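Local coordinates for protein TRAP dicarboxylate transporter, DctP subunit (Sulfurospirillum deleyianum, PDB 4OVS) that binds succinate and probably delivers such dicarboxylates in the periplasm to a TRAP transporter for uptake, at residues A[206-211]-A[229-234]. Residues are numbered along the deposited sequence; the frame is centred on the assembly and turned at random.
Sequences GAENPL and SNHGYL
Glu-208, on strand 206-209, reaches across to His-231 with one carboxylate oxygen: His-231 NE2 donates to Glu-208 OE1 at 2.8 Å, and the N-H...O angle of 171° makes the bond nearly straight. Glu-208 OE1 lies close to the ring plane, and the N-H meets that oxygen on the anti side of the carboxylate, 17° out of its plane. Glu-208 CB comes up to the same ring edge, 3.9 Å from His-231 CE1. A chi1 of 63°, with CG between backbone N and carbonyl carbon, stands the ring where its NE2 edge faces Glu-208; the bond there and that of ND1, 2.8 Å from Ser-229 OG, fix its rotation. Replacing the imidazole of His-231 by the methyl of an alanine is likely to leave Glu-208 OE1 without this donor and Ser-229 OG without its ring partner. Gln-179 also bonds to OE1, and Lys-148 forms a salt bridge to OE2. Further on, Pro-210, the N-cap of helix 211-216, lays its CD 3.8 Å from Leu-234 CD1, beside the solute-binding protein's succinate site. Strands 206-209 and 233-241 both pair with strand 137-152; between them, these partners would favour an ionised, buried carboxylate tying strand 206-209 to the chain around His-231.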
# COMPACT_ATOMS: atom_id res chain seq x y z
N GLY A 206 2.13 3.98 -17.80
CA GLY A 206 2.88 3.47 -16.67
C GLY A 206 2.16 3.47 -15.33
O GLY A 206 0.96 3.72 -15.25
N ALA A 207 2.91 3.17 -14.27
CA ALA A 207 2.38 3.10 -12.93
C ALA A 207 3.51 3.26 -11.91
O ALA A 207 4.69 3.34 -12.28
CB ALA A 207 1.64 1.76 -12.72
N GLU A 208 3.16 3.29 -10.63
CA GLU A 208 4.14 3.27 -9.54
C GLU A 208 3.75 2.15 -8.59
O GLU A 208 2.59 2.05 -8.21
CB GLU A 208 4.14 4.61 -8.82
CG GLU A 208 2.75 5.10 -8.40
CD GLU A 208 2.79 6.24 -7.32
OE1 GLU A 208 3.81 6.94 -7.18
OE2 GLU A 208 1.79 6.41 -6.61
N ASN A 209 4.70 1.29 -8.25
CA ASN A 209 4.43 0.14 -7.40
C ASN A 209 5.62 -0.24 -6.55
O ASN A 209 6.76 -0.01 -6.94
CB ASN A 209 4.08 -1.09 -8.21
CG ASN A 209 2.82 -0.91 -9.02
OD1 ASN A 209 2.89 -0.53 -10.18
ND2 ASN A 209 1.69 -1.12 -8.41
N PRO A 210 5.35 -0.84 -5.39
CA PRO A 210 6.41 -1.53 -4.69
C PRO A 210 6.74 -2.81 -5.47
O PRO A 210 5.91 -3.24 -6.25
CB PRO A 210 5.79 -1.81 -3.33
CG PRO A 210 4.35 -1.83 -3.57
CD PRO A 210 4.07 -0.91 -4.68
N LEU A 211 7.94 -3.35 -5.31
CA LEU A 211 8.39 -4.51 -6.11
C LEU A 211 7.50 -5.71 -5.87
O LEU A 211 7.31 -6.55 -6.76
CB LEU A 211 9.86 -4.86 -5.80
CG LEU A 211 10.88 -3.82 -6.24
CD1 LEU A 211 12.31 -4.36 -6.08
CD2 LEU A 211 10.62 -3.40 -7.69
N SER A 229 13.16 4.12 -8.52
CA SER A 229 13.05 5.51 -8.09
C SER A 229 12.83 5.70 -6.59
O SER A 229 13.22 6.70 -6.03
CB SER A 229 11.91 6.17 -8.85
OG SER A 229 10.74 5.41 -8.76
N ASN A 230 12.19 4.74 -5.93
CA ASN A 230 12.02 4.87 -4.49
C ASN A 230 11.43 6.21 -4.11
O ASN A 230 11.77 6.78 -3.11
CB ASN A 230 13.38 4.72 -3.80
CG ASN A 230 13.88 3.32 -3.84
OD1 ASN A 230 13.34 2.44 -3.18
ND2 ASN A 230 14.91 3.07 -4.63
N HIS A 231 10.48 6.69 -4.89
CA HIS A 231 10.14 8.10 -4.80
C HIS A 231 9.02 8.35 -3.80
O HIS A 231 8.81 9.48 -3.39
CB HIS A 231 9.77 8.59 -6.18
CG HIS A 231 8.58 7.90 -6.73
ND1 HIS A 231 8.65 6.72 -7.43
CD2 HIS A 231 7.26 8.18 -6.58
CE1 HIS A 231 7.43 6.33 -7.74
NE2 HIS A 231 6.57 7.19 -7.23
N GLY A 232 8.29 7.31 -3.40
CA GLY A 232 7.27 7.43 -2.36
C GLY A 232 7.06 6.09 -1.66
O GLY A 232 7.63 5.08 -2.10
N TYR A 233 6.24 6.05 -0.61
CA TYR A 233 6.11 4.83 0.21
C TYR A 233 4.67 4.31 0.16
O TYR A 233 3.75 5.08 0.05
CB TYR A 233 6.58 5.07 1.68
CG TYR A 233 6.33 3.85 2.51
CD1 TYR A 233 7.21 2.77 2.49
CD2 TYR A 233 5.17 3.72 3.26
CE1 TYR A 233 6.94 1.58 3.20
CE2 TYR A 233 4.92 2.55 4.02
CZ TYR A 233 5.81 1.49 3.96
OH TYR A 233 5.53 0.31 4.65
N LEU A 234 4.50 2.99 0.27
CA LEU A 234 3.20 2.37 0.29
C LEU A 234 3.17 1.37 1.45
O LEU A 234 4.03 0.48 1.57
CB LEU A 234 2.91 1.67 -1.03
CG LEU A 234 1.45 1.33 -1.39
CD1 LEU A 234 1.33 1.02 -2.90
CD2 LEU A 234 0.94 0.12 -0.61